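Local coordinates for protein putative peptidyl-arginine deiminase (Chlorobium tepidum, PDB 1XKN) that probably hydrolyses the guanidinium group of agmatine or of peptidyl-arginine, acting as a deiminase, at residues 158-163 with 168-173; 201-206 with 222-227; 43-48 with 77-82; 68-73 with 83-88. All blocks are in the same frame, centred on the assembly; numbering follows the deposited sequence.

Contact 1 of 4, residues 158-163 with 168-173; sequences GAIDVN and LLTTTA
Two donors grip the carbonyl oxygen of Ala159. Thr170 offers its hydroxyl, with OG1 2.7 Å from Ala159 O and nearly along the C=O axis (160° at the oxygen), and a water molecule donates to the same Ala159 O at 2.8 Å. The threonine reaches it because chi1 of -170° sets OG1 opposite its own nitrogen. The same water donates to Thr171 OG1 at 2.9 Å; that hydroxyl also bonds Gly216 O and, as N-cap of helix 172-175, accepts from Cys174 N.

Beyond this end, strands 160-162 and 168-171 run antiparallel as the arms of a beta hairpin. Asp161 and Leu169 form a hydrogen-bonded pair: Leu169 N points almost straight (178°) at Asp161 O, 2.7 Å away, whereas the return bond from Asp161 N to Leu169 O is weak. On the face carrying Ile160, Val162 and Leu168, the forked end of Leu168 fits against both neighbours, CD1 lying 4.0 Å from Val162 CG1 and CD2 4.1 Å from Ile160 CG2. Branched aliphatic residues suit this buried face. Asp161 projects from the other face, where its carboxylate meets Arg223 in a salt bridge and accepts from Phe224 N. Side-chain hydroxyls and a water thus satisfy polar backbone at the end of the hairpin, while the buried carboxylate ties it to strand 222-226 of a separate sheet.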
loop_
_atom_site.group_PDB
_atom_site.type_symbol
_atom_site.label_atom_id
_atom_site.label_comp_id
_atom_site.label_asym_id
_atom_site.label_seq_id
_atom_site.Cartn_x
_atom_site.Cartn_y
_atom_site.Cartn_z
ATOM N N GLY A 158 -4.165 -2.443 0.496
ATOM C CA GLY A 158 -3.072 -3.391 0.616
ATOM C C GLY A 158 -3.447 -4.803 0.203
ATOM O O GLY A 158 -2.577 -5.674 0.089
ATOM N N ALA A 159 -4.735 -5.032 -0.031
ATOM C CA ALA A 159 -5.221 -6.348 -0.426
ATOM C C ALA A 159 -5.267 -6.538 -1.938
ATOM O O ALA A 159 -5.552 -7.633 -2.427
ATOM C CB ALA A 159 -6.605 -6.589 0.170
ATOM N N ILE A 160 -4.981 -5.474 -2.680
ATOM C CA ILE A 160 -4.989 -5.549 -4.139
ATOM C C ILE A 160 -3.729 -4.901 -4.711
ATOM O O ILE A 160 -3.067 -4.114 -4.039
ATOM C CB ILE A 160 -6.228 -4.833 -4.746
ATOM C CG1 ILE A 160 -6.227 -3.356 -4.351
ATOM C CG2 ILE A 160 -7.508 -5.510 -4.271
ATOM C CD1 ILE A 160 -7.247 -2.519 -5.102
ATOM N N ASP A 161 -3.391 -5.253 -5.947
ATOM C CA ASP A 161 -2.227 -4.693 -6.625
ATOM C C ASP A 161 -2.508 -4.779 -8.121
ATOM O O ASP A 161 -2.767 -5.861 -8.645
ATOM C CB ASP A 161 -0.964 -5.478 -6.260
ATOM C CG ASP A 161 0.302 -4.822 -6.780
ATOM O OD1 ASP A 161 0.697 -5.110 -7.927
ATOM O OD2 ASP A 161 0.889 -4.005 -6.041
ATOM N N VAL A 162 -2.470 -3.640 -8.805
ATOM C CA VAL A 162 -2.770 -3.610 -10.237
ATOM C C VAL A 162 -1.562 -3.371 -11.139
ATOM O O VAL A 162 -0.567 -2.783 -10.717
ATOM C CB VAL A 162 -3.841 -2.533 -10.548
ATOM C CG1 VAL A 162 -5.090 -2.792 -9.719
ATOM C CG2 VAL A 162 -3.291 -1.139 -10.251
ATOM N N ASN A 163 -1.648 -3.828 -12.386
ATOM C CA ASN A 163 -0.543 -3.642 -13.322
ATOM C C ASN A 163 -0.775 -2.407 -14.192
ATOM O O ASN A 163 0.047 -2.070 -15.044
ATOM C CB ASN A 163 -0.356 -4.897 -14.189
ATOM C CG ASN A 163 -1.331 -4.968 -15.345
ATOM O OD1 ASN A 163 -2.491 -4.588 -15.218
ATOM N ND2 ASN A 163 -0.862 -5.469 -16.481
ATOM N N LEU A 168 -5.334 -7.329 -11.948
ATOM C CA LEU A 168 -5.398 -7.025 -10.525
ATOM C C LEU A 168 -5.038 -8.304 -9.782
ATOM O O LEU A 168 -5.661 -9.352 -9.980
ATOM C CB LEU A 168 -6.795 -6.534 -10.122
ATOM C CG LEU A 168 -6.975 -6.182 -8.639
ATOM C CD1 LEU A 168 -8.050 -5.117 -8.482
ATOM C CD2 LEU A 168 -7.331 -7.431 -7.837
ATOM N N LEU A 169 -4.012 -8.201 -8.945
ATOM C CA LEU A 169 -3.518 -9.321 -8.153
ATOM C C LEU A 169 -4.063 -9.206 -6.730
ATOM O O LEU A 169 -4.045 -8.127 -6.137
ATOM C CB LEU A 169 -1.987 -9.286 -8.125
ATOM C CG LEU A 169 -1.248 -10.446 -7.462
ATOM C CD1 LEU A 169 -1.461 -11.707 -8.285
ATOM C CD2 LEU A 169 0.242 -10.129 -7.358
ATOM N N THR A 170 -4.550 -10.317 -6.185
ATOM C CA THR A 170 -5.092 -10.314 -4.826
ATOM C C THR A 170 -4.935 -11.700 -4.210
ATOM O O THR A 170 -4.267 -12.561 -4.784
ATOM C CB THR A 170 -6.586 -9.899 -4.833
ATOM O OG1 THR A 170 -7.035 -9.682 -3.491
ATOM C CG2 THR A 170 -7.446 -10.981 -5.478
ATOM N N THR A 171 -5.526 -11.919 -3.040
ATOM C CA THR A 171 -5.431 -13.231 -2.404
ATOM C C THR A 171 -6.798 -13.726 -1.976
ATOM O O THR A 171 -7.667 -12.946 -1.578
ATOM C CB THR A 171 -4.529 -13.223 -1.148
ATOM O OG1 THR A 171 -5.134 -12.419 -0.129
ATOM C CG2 THR A 171 -3.151 -12.682 -1.479
ATOM N N THR A 172 -6.981 -15.036 -2.062
ATOM C CA THR A 172 -8.231 -15.654 -1.658
ATOM C C THR A 172 -8.339 -15.532 -0.141
ATOM O O THR A 172 -9.415 -15.290 0.400
ATOM C CB THR A 172 -8.255 -17.137 -2.069
ATOM O OG1 THR A 172 -8.282 -17.227 -3.498
ATOM C CG2 THR A 172 -9.477 -17.838 -1.496
ATOM N N ALA A 173 -7.206 -15.679 0.537
ATOM C CA ALA A 173 -7.171 -15.594 1.989
ATOM C C ALA A 173 -7.807 -14.314 2.519
ATOM O O ALA A 173 -8.494 -14.335 3.539
ATOM C CB ALA A 173 -5.732 -15.701 2.485
HETATM O O HOH W 1 -4.854 -9.546 -0.476
#

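Contact 2 of 4, residues 201-206 with 222-227; sequences KVLWLG and ARFVNE
Leu203 and Leu205, two residues apart on strand 201-205, project from the same side of it and meet Phe224 and Ala222 of strand 222-224. They adopt one conformation: each has CG opposite its carbonyl carbon (chi1 -58° and -65°) and a nearly fully extended second torsion, which carries CD1 straight out as the leading methyl. CD1 is the atom that touches in both cases. Leu205 CD1 packs on Ala222 CB at 3.7 Å, and the short side chain of alanine lets the leucine come this near to the partner strand. Leu203 CD1 comes within 4.2 Å of Phe224 CZ, approaching the ring obliquely while the two side chains cross at about a right angle.

Phe224 reaches its partner differently. Its CB does not aim at Leu203, yet a chi1 of -89°, some way from the usual -60°, swings the ring so that its far end leads. Trp204, between the two leucines in sequence, lies away from the contact.

No hydrogen bond joins the two backbones, whose closest alpha carbons, those of Leu205 and Ala222, stand 8.9 Å apart. They are outermost strands of different three-stranded sheets, consistent with neighbouring blades of the propeller of guanidino-group-modifying enzymes. Leu169 from strand 167-171 touches all four side chains, Val230 of strand 229-233 backs Ala222 and Phe224, and Asn249, Leu252 and Leu253 of helix 243-253 pack against Leu205.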
loop_
_atom_site.group_PDB
_atom_site.type_symbol
_atom_site.label_atom_id
_atom_site.label_comp_id
_atom_site.label_asym_id
_atom_site.label_seq_id
_atom_site.Cartn_x
_atom_site.Cartn_y
_atom_site.Cartn_z
ATOM N N LYS A 201 -9.112 -8.609 -15.551
ATOM C CA LYS A 201 -8.795 -9.945 -15.067
ATOM C C LYS A 201 -8.270 -9.907 -13.642
ATOM O O LYS A 201 -7.356 -9.148 -13.327
ATOM C CB LYS A 201 -7.750 -10.599 -15.982
ATOM C CG LYS A 201 -7.410 -12.050 -15.634
ATOM C CD LYS A 201 -6.407 -12.620 -16.629
ATOM C CE LYS A 201 -6.121 -14.092 -16.373
ATOM N NZ LYS A 201 -5.126 -14.629 -17.355
ATOM N N VAL A 202 -8.866 -10.727 -12.785
ATOM C CA VAL A 202 -8.449 -10.815 -11.398
ATOM C C VAL A 202 -7.636 -12.085 -11.210
ATOM O O VAL A 202 -8.089 -13.185 -11.540
ATOM C CB VAL A 202 -9.658 -10.851 -10.437
ATOM C CG1 VAL A 202 -9.174 -10.930 -8.997
ATOM C CG2 VAL A 202 -10.520 -9.615 -10.644
ATOM N N LEU A 203 -6.427 -11.923 -10.688
ATOM C CA LEU A 203 -5.529 -13.046 -10.449
ATOM C C LEU A 203 -5.553 -13.367 -8.962
ATOM O O LEU A 203 -5.044 -12.598 -8.142
ATOM C CB LEU A 203 -4.109 -12.672 -10.881
ATOM C CG LEU A 203 -3.913 -12.241 -12.337
ATOM C CD1 LEU A 203 -2.506 -11.702 -12.518
ATOM C CD2 LEU A 203 -4.162 -13.421 -13.267
ATOM N N TRP A 204 -6.136 -14.507 -8.614
ATOM C CA TRP A 204 -6.247 -14.904 -7.217
ATOM C C TRP A 204 -5.135 -15.789 -6.676
ATOM O O TRP A 204 -5.040 -16.964 -7.034
ATOM C CB TRP A 204 -7.578 -15.621 -6.972
ATOM C CG TRP A 204 -8.789 -14.789 -7.203
ATOM C CD1 TRP A 204 -9.416 -14.557 -8.393
ATOM C CD2 TRP A 204 -9.549 -14.099 -6.205
ATOM N NE1 TRP A 204 -10.528 -13.765 -8.195
ATOM C CE2 TRP A 204 -10.627 -13.467 -6.861
ATOM C CE3 TRP A 204 -9.419 -13.949 -4.817
ATOM C CZ2 TRP A 204 -11.576 -12.703 -6.178
ATOM C CZ3 TRP A 204 -10.363 -13.186 -4.135
ATOM C CH2 TRP A 204 -11.427 -12.571 -4.820
ATOM N N LEU A 205 -4.303 -15.227 -5.805
ATOM C CA LEU A 205 -3.238 -15.999 -5.173
ATOM C C LEU A 205 -3.864 -16.663 -3.951
ATOM O O LEU A 205 -5.047 -16.453 -3.670
ATOM C CB LEU A 205 -2.080 -15.093 -4.750
ATOM C CG LEU A 205 -1.330 -14.417 -5.904
ATOM C CD1 LEU A 205 -0.225 -13.529 -5.341
ATOM C CD2 LEU A 205 -0.741 -15.481 -6.821
ATOM N N GLY A 206 -3.079 -17.443 -3.216
ATOM C CA GLY A 206 -3.623 -18.146 -2.067
ATOM C C GLY A 206 -3.495 -17.528 -0.689
ATOM O O GLY A 206 -4.121 -16.511 -0.383
ATOM N N ALA A 222 3.351 -10.400 -2.943
ATOM C CA ALA A 222 3.545 -10.235 -4.378
ATOM C C ALA A 222 3.128 -8.849 -4.850
ATOM O O ALA A 222 2.132 -8.292 -4.375
ATOM C CB ALA A 222 2.760 -11.303 -5.123
ATOM N N ARG A 223 3.886 -8.300 -5.798
ATOM C CA ARG A 223 3.626 -6.955 -6.316
ATOM C C ARG A 223 3.983 -6.802 -7.795
ATOM O O ARG A 223 4.980 -7.345 -8.260
ATOM C CB ARG A 223 4.465 -5.936 -5.535
ATOM C CG ARG A 223 4.274 -5.922 -4.024
ATOM C CD ARG A 223 2.999 -5.188 -3.640
ATOM N NE ARG A 223 2.963 -3.851 -4.224
ATOM C CZ ARG A 223 3.691 -2.824 -3.799
ATOM N NH1 ARG A 223 3.596 -1.649 -4.403
ATOM N NH2 ARG A 223 4.495 -2.967 -2.758
ATOM N N PHE A 224 3.171 -6.056 -8.536
ATOM C CA PHE A 224 3.493 -5.796 -9.934
ATOM C C PHE A 224 4.609 -4.749 -9.901
ATOM O O PHE A 224 4.569 -3.839 -9.074
ATOM C CB PHE A 224 2.289 -5.212 -10.683
ATOM C CG PHE A 224 1.393 -6.245 -11.297
ATOM C CD1 PHE A 224 1.837 -7.015 -12.371
ATOM C CD2 PHE A 224 0.116 -6.464 -10.793
ATOM C CE1 PHE A 224 1.022 -7.993 -12.932
ATOM C CE2 PHE A 224 -0.703 -7.436 -11.344
ATOM C CZ PHE A 224 -0.252 -8.205 -12.418
ATOM N N VAL A 225 5.609 -4.885 -10.771
ATOM C CA VAL A 225 6.700 -3.909 -10.839
ATOM C C VAL A 225 6.634 -3.212 -12.194
ATOM O O VAL A 225 7.182 -2.126 -12.377
ATOM C CB VAL A 225 8.103 -4.549 -10.642
ATOM C CG1 VAL A 225 8.290 -4.944 -9.181
ATOM C CG2 VAL A 225 8.271 -5.751 -11.551
ATOM N N ASN A 226 5.978 -3.868 -13.144
ATOM C CA ASN A 226 5.737 -3.319 -14.473
ATOM C C ASN A 226 4.558 -4.078 -15.075
ATOM O O ASN A 226 4.032 -5.010 -14.462
ATOM C CB ASN A 226 6.985 -3.367 -15.382
ATOM C CG ASN A 226 7.447 -4.770 -15.705
ATOM O OD1 ASN A 226 6.700 -5.577 -16.248
ATOM N ND2 ASN A 226 8.705 -5.062 -15.381
ATOM N N GLU A 227 4.133 -3.663 -16.260
ATOM C CA GLU A 227 2.986 -4.251 -16.939
ATOM C C GLU A 227 2.896 -5.775 -16.973
ATOM O O GLU A 227 1.802 -6.335 -16.867
ATOM C CB GLU A 227 2.926 -3.698 -18.362
ATOM C CG GLU A 227 1.556 -3.712 -18.992
ATOM C CD GLU A 227 1.434 -2.677 -20.092
ATOM O OE1 GLU A 227 2.071 -2.848 -21.154
ATOM O OE2 GLU A 227 0.719 -1.676 -19.880
#

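Contact 3 of 4, residues 43-48 with 77-82; sequences LAYQLS and GKYAER
Tyr45 and Tyr79 meet because their first torsions send the rings along different routes: Tyr45 has CG opposite its backbone nitrogen (chi1 169°), while Tyr79 keeps CG beside its own (chi1 -48°). Here the type I beta turn from Gly77 to Ala80, followed by a short 3-10 segment, rests against the last turns of helix 36-50. Tyr45 CE1 approaches the edge of the Tyr79 ring near its plane, 4.0 Å from CD2. Aromatic rings suit this partly exposed seam, since each buries carbon against the other.

Ser48, one turn on from Tyr45, packs against Tyr79: its OG turns back to donate to Tyr45 O at 2.6 Å, and Ser48 OG also lies 3.5 Å from Tyr79 CB. Asp74 steadies the turn by accepting from the backbone nitrogens of Lys78 and Tyr79.

Arg82 is long enough to reach the helix end, where carbonyls probably present a partial negative charge. Its chain is extended from CG to NE, and Tyr79 CD1 lies above one face of the guanidinium, toward its rim. Arg82 NH1 bonds weakly to Arg49 O and more firmly to Ser48 O, 2.8 Å away in the carbonyl plane, with 155° at the hydrogen.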
loop_
_atom_site.group_PDB
_atom_site.type_symbol
_atom_site.label_atom_id
_atom_site.label_comp_id
_atom_site.label_asym_id
_atom_site.label_seq_id
_atom_site.Cartn_x
_atom_site.Cartn_y
_atom_site.Cartn_z
ATOM N N LEU A 43 10.414 8.397 6.812
ATOM C CA LEU A 43 9.633 8.083 5.624
ATOM C C LEU A 43 9.169 9.359 4.928
ATOM O O LEU A 43 9.311 9.500 3.713
ATOM C CB LEU A 43 8.423 7.231 6.012
ATOM C CG LEU A 43 7.329 7.024 4.962
ATOM C CD1 LEU A 43 7.905 6.376 3.715
ATOM C CD2 LEU A 43 6.228 6.155 5.559
ATOM N N ALA A 44 8.616 10.287 5.703
ATOM C CA ALA A 44 8.139 11.547 5.147
ATOM C C ALA A 44 9.289 12.305 4.495
ATOM O O ALA A 44 9.125 12.887 3.422
ATOM C CB ALA A 44 7.497 12.395 6.241
ATOM N N TYR A 45 10.456 12.285 5.134
ATOM C CA TYR A 45 11.622 12.967 4.587
ATOM C C TYR A 45 12.014 12.367 3.244
ATOM O O TYR A 45 12.178 13.089 2.260
ATOM C CB TYR A 45 12.813 12.880 5.543
ATOM C CG TYR A 45 14.104 13.347 4.911
ATOM C CD1 TYR A 45 14.294 14.687 4.567
ATOM C CD2 TYR A 45 15.126 12.442 4.621
ATOM C CE1 TYR A 45 15.470 15.111 3.945
ATOM C CE2 TYR A 45 16.302 12.857 4.002
ATOM C CZ TYR A 45 16.466 14.191 3.668
ATOM O OH TYR A 45 17.626 14.601 3.055
ATOM N N GLN A 46 12.169 11.046 3.198
ATOM C CA GLN A 46 12.536 10.396 1.944
ATOM C C GLN A 46 11.507 10.723 0.864
ATOM O O GLN A 46 11.866 11.008 -0.276
ATOM C CB GLN A 46 12.641 8.876 2.127
ATOM C CG GLN A 46 13.893 8.413 2.856
ATOM C CD GLN A 46 15.175 8.916 2.208
ATOM O OE1 GLN A 46 15.281 8.979 0.986
ATOM N NE2 GLN A 46 16.159 9.261 3.030
ATOM N N LEU A 47 10.227 10.689 1.220
ATOM C CA LEU A 47 9.184 10.996 0.251
ATOM C C LEU A 47 9.253 12.441 -0.225
ATOM O O LEU A 47 9.003 12.725 -1.399
ATOM C CB LEU A 47 7.801 10.724 0.843
ATOM C CG LEU A 47 7.455 9.257 1.094
ATOM C CD1 LEU A 47 6.162 9.172 1.882
ATOM C CD2 LEU A 47 7.334 8.516 -0.227
ATOM N N SER A 48 9.599 13.355 0.680
ATOM C CA SER A 48 9.671 14.770 0.319
ATOM C C SER A 48 10.795 15.067 -0.673
ATOM O O SER A 48 10.818 16.131 -1.285
ATOM C CB SER A 48 9.823 15.649 1.573
ATOM O OG SER A 48 11.090 15.504 2.185
ATOM N N GLY A 77 15.226 22.487 6.285
ATOM C CA GLY A 77 13.911 22.532 5.670
ATOM C C GLY A 77 13.967 22.657 4.159
ATOM O O GLY A 77 13.141 23.338 3.553
ATOM N N LYS A 78 14.939 21.992 3.548
ATOM C CA LYS A 78 15.102 22.031 2.101
ATOM C C LYS A 78 13.822 21.639 1.370
ATOM O O LYS A 78 13.460 22.253 0.366
ATOM C CB LYS A 78 16.235 21.091 1.682
ATOM C CG LYS A 78 17.586 21.454 2.282
ATOM C CD LYS A 78 18.626 20.367 2.043
ATOM C CE LYS A 78 18.895 20.150 0.564
ATOM N NZ LYS A 78 19.925 19.091 0.350
ATOM N N TYR A 79 13.132 20.625 1.884
ATOM C CA TYR A 79 11.908 20.143 1.252
ATOM C C TYR A 79 10.668 20.398 2.098
ATOM O O TYR A 79 9.609 19.820 1.845
ATOM C CB TYR A 79 12.033 18.642 0.967
ATOM C CG TYR A 79 13.331 18.262 0.289
ATOM C CD1 TYR A 79 13.653 18.759 -0.978
ATOM C CD2 TYR A 79 14.254 17.429 0.924
ATOM C CE1 TYR A 79 14.863 18.439 -1.590
ATOM C CE2 TYR A 79 15.467 17.104 0.320
ATOM C CZ TYR A 79 15.766 17.612 -0.934
ATOM O OH TYR A 79 16.975 17.312 -1.520
ATOM N N ALA A 80 10.795 21.276 3.088
ATOM C CA ALA A 80 9.689 21.596 3.983
ATOM C C ALA A 80 8.398 22.015 3.280
ATOM O O ALA A 80 7.307 21.631 3.708
ATOM C CB ALA A 80 10.119 22.679 4.969
ATOM N N GLU A 81 8.509 22.798 2.210
ATOM C CA GLU A 81 7.324 23.251 1.481
ATOM C C GLU A 81 6.545 22.101 0.854
ATOM O O GLU A 81 5.359 22.242 0.562
ATOM C CB GLU A 81 7.705 24.236 0.372
ATOM C CG GLU A 81 8.242 25.582 0.847
ATOM C CD GLU A 81 9.602 25.468 1.495
ATOM O OE1 GLU A 81 10.457 24.742 0.950
ATOM O OE2 GLU A 81 9.820 26.116 2.540
ATOM N N ARG A 82 7.213 20.971 0.650
ATOM C CA ARG A 82 6.582 19.812 0.037
ATOM C C ARG A 82 5.749 18.986 1.007
ATOM O O ARG A 82 4.949 18.151 0.585
ATOM C CB ARG A 82 7.641 18.925 -0.612
ATOM C CG ARG A 82 8.463 19.634 -1.678
ATOM C CD ARG A 82 9.525 18.712 -2.237
ATOM N NE ARG A 82 10.367 19.374 -3.227
ATOM C CZ ARG A 82 11.376 18.780 -3.860
ATOM N NH1 ARG A 82 11.664 17.509 -3.604
ATOM N NH2 ARG A 82 12.096 19.457 -4.745
#

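Contact 4 of 4, residues 68-73 with 83-88; sequences ELLKER and IVFHRI
Helix 60-73 passes over strand 83-87 with the alpha carbons of Leu70 and Ile83, the nearest pair, 9.6 Å apart, a spacing bridged by side chains alone. The two elements belong to a beta-alpha-beta unit that begins with strand 52-57, the parallel neighbour of 83-87 in the sheet.

Leu70 reaches down from the helix and Ile83 up from the strand, and they meet tip to tip. Ile83 has its longer branch fully extended (chi2 180°), so that CD1 leads; it lies 3.6 Å from Leu70 CD1 and 3.9 Å from Leu70 CD2, close to the fork of the leucine. Its CG2 branch comes in lower, 4.1 Å from the same Leu70 CD1. Two branched aliphatic chains suit this buried position, spanning the distance and offering only methyls to one another.

Around them, Ala44 of helix 36-50 packs on Leu70 and Ile55 of strand 52-57 on Ile83. Phe85, two residues on and so on the same side of the strand as Ile83, lies against Glu63, Ala66 and Arg67 of helix 60-73. Its ring takes the leucine at the edge and near the plane, with Leu70 CD1 4.1 Å from Phe85 CZ.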
loop_
_atom_site.group_PDB
_atom_site.type_symbol
_atom_site.label_atom_id
_atom_site.label_comp_id
_atom_site.label_asym_id
_atom_site.label_seq_id
_atom_site.Cartn_x
_atom_site.Cartn_y
_atom_site.Cartn_z
ATOM N N GLU A 68 8.812 18.840 14.249
ATOM C CA GLU A 68 10.045 18.781 15.027
ATOM C C GLU A 68 10.895 17.587 14.599
ATOM O O GLU A 68 12.096 17.722 14.365
ATOM C CB GLU A 68 9.736 18.689 16.523
ATOM C CG GLU A 68 10.973 18.573 17.399
ATOM C CD GLU A 68 11.883 19.785 17.299
ATOM O OE1 GLU A 68 13.033 19.702 17.781
ATOM O OE2 GLU A 68 11.454 20.823 16.750
ATOM N N LEU A 69 10.268 16.420 14.498
ATOM C CA LEU A 69 10.974 15.212 14.090
ATOM C C LEU A 69 11.508 15.358 12.670
ATOM O O LEU A 69 12.596 14.882 12.353
ATOM C CB LEU A 69 10.044 13.997 14.190
ATOM C CG LEU A 69 9.738 13.528 15.616
ATOM C CD1 LEU A 69 8.477 12.683 15.634
ATOM C CD2 LEU A 69 10.926 12.741 16.160
ATOM N N LEU A 70 10.742 16.026 11.813
ATOM C CA LEU A 70 11.169 16.230 10.435
ATOM C C LEU A 70 12.369 17.167 10.381
ATOM O O LEU A 70 13.197 17.070 9.480
ATOM C CB LEU A 70 10.018 16.802 9.603
ATOM C CG LEU A 70 8.959 15.774 9.193
ATOM C CD1 LEU A 70 7.739 16.471 8.613
ATOM C CD2 LEU A 70 9.560 14.809 8.180
ATOM N N LYS A 71 12.464 18.066 11.357
ATOM C CA LYS A 71 13.571 19.011 11.403
ATOM C C LYS A 71 14.889 18.283 11.682
ATOM O O LYS A 71 15.962 18.770 11.323
ATOM C CB LYS A 71 13.312 20.075 12.473
ATOM C CG LYS A 71 14.300 21.229 12.459
ATOM C CD LYS A 71 13.912 22.294 13.473
ATOM C CE LYS A 71 14.903 23.443 13.470
ATOM N NZ LYS A 71 14.993 24.091 12.129
ATOM N N GLU A 72 14.809 17.119 12.323
ATOM C CA GLU A 72 16.008 16.338 12.614
ATOM C C GLU A 72 16.488 15.651 11.342
ATOM O O GLU A 72 17.673 15.347 11.193
ATOM C CB GLU A 72 15.731 15.275 13.684
ATOM C CG GLU A 72 15.276 15.829 15.021
ATOM C CD GLU A 72 15.515 14.858 16.158
ATOM O OE1 GLU A 72 16.695 14.593 16.474
ATOM O OE2 GLU A 72 14.528 14.354 16.737
ATOM N N ARG A 73 15.557 15.404 10.425
ATOM C CA ARG A 73 15.880 14.755 9.159
ATOM C C ARG A 73 16.243 15.811 8.118
ATOM O O ARG A 73 17.073 15.574 7.239
ATOM C CB ARG A 73 14.678 13.950 8.656
ATOM C CG ARG A 73 14.110 12.953 9.654
ATOM C CD ARG A 73 15.048 11.785 9.892
ATOM N NE ARG A 73 14.447 10.794 10.782
ATOM C CZ ARG A 73 14.971 9.600 11.040
ATOM N NH1 ARG A 73 16.114 9.237 10.475
ATOM N NH2 ARG A 73 14.349 8.767 11.863
ATOM N N ILE A 83 5.931 19.209 2.305
ATOM C CA ILE A 83 5.165 18.465 3.293
ATOM C C ILE A 83 3.985 19.306 3.769
ATOM O O ILE A 83 4.152 20.304 4.473
ATOM C CB ILE A 83 6.056 18.043 4.478
ATOM C CG1 ILE A 83 7.181 17.141 3.961
ATOM C CG2 ILE A 83 5.224 17.322 5.532
ATOM C CD1 ILE A 83 8.142 16.648 5.014
ATOM N N VAL A 84 2.793 18.895 3.351
ATOM C CA VAL A 84 1.558 19.595 3.679
ATOM C C VAL A 84 0.711 18.814 4.681
ATOM O O VAL A 84 0.387 17.642 4.459
ATOM C CB VAL A 84 0.710 19.828 2.407
ATOM C CG1 VAL A 84 -0.522 20.646 2.741
ATOM C CG2 VAL A 84 1.550 20.527 1.345
ATOM N N PHE A 85 0.341 19.470 5.778
ATOM C CA PHE A 85 -0.476 18.836 6.813
ATOM C C PHE A 85 -1.958 19.119 6.642
ATOM O O PHE A 85 -2.355 20.210 6.235
ATOM C CB PHE A 85 -0.032 19.300 8.204
ATOM C CG PHE A 85 1.345 18.846 8.576
ATOM C CD1 PHE A 85 2.462 19.549 8.143
ATOM C CD2 PHE A 85 1.528 17.675 9.303
ATOM C CE1 PHE A 85 3.745 19.089 8.428
ATOM C CE2 PHE A 85 2.806 17.207 9.593
ATOM C CZ PHE A 85 3.917 17.914 9.152
ATOM N N HIS A 86 -2.772 18.121 6.962
ATOM C CA HIS A 86 -4.216 18.250 6.867
ATOM C C HIS A 86 -4.840 17.802 8.170
ATOM O O HIS A 86 -4.483 16.750 8.703
ATOM C CB HIS A 86 -4.767 17.390 5.728
ATOM C CG HIS A 86 -4.200 17.732 4.390
ATOM N ND1 HIS A 86 -2.952 17.312 3.980
ATOM C CD2 HIS A 86 -4.690 18.495 3.385
ATOM C CE1 HIS A 86 -2.700 17.804 2.780
ATOM N NE2 HIS A 86 -3.738 18.525 2.397
ATOM N N ARG A 87 -5.758 18.610 8.691
ATOM C CA ARG A 87 -6.439 18.260 9.923
ATOM C C ARG A 87 -7.536 17.287 9.528
ATOM O O ARG A 87 -8.651 17.688 9.188
ATOM C CB ARG A 87 -7.045 19.502 10.586
ATOM C CG ARG A 87 -7.737 19.188 11.905
ATOM C CD ARG A 87 -8.362 20.421 12.547
ATOM N NE ARG A 87 -7.366 21.313 13.133
ATOM C CZ ARG A 87 -7.663 22.344 13.920
ATOM N NH1 ARG A 87 -8.929 22.611 14.214
ATOM N NH2 ARG A 87 -6.697 23.103 14.417
ATOM N N ILE A 88 -7.190 16.005 9.537
ATOM C CA ILE A 88 -8.108 14.934 9.182
ATOM C C ILE A 88 -7.938 13.830 10.221
ATOM O O ILE A 88 -6.880 13.203 10.309
ATOM C CB ILE A 88 -7.796 14.381 7.770
ATOM C CG1 ILE A 88 -8.063 15.461 6.715
ATOM C CG2 ILE A 88 -8.648 13.148 7.490
ATOM C CD1 ILE A 88 -7.903 14.981 5.279
#

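The four contacts form two pairs on opposite sides of the chain's centre. Contacts 1 and 2 share the sheet of strands 167-171 and 201-205 and are both buried; the first binds strands within that sheet through polar backbone, while the second presses hydrocarbon against a separate sheet. A buried carboxylate of contact 1 joins them. Contacts 3 and 4 lie about 30 and 31 Å from contact 1 between centres. Their segments alternate along the chain, and they touch where Ala44 meets Leu70. Contact 3 is partly exposed and combines aromatic packing with an arginine at a helix end, whereas contact 4 is buried and wholly apolar.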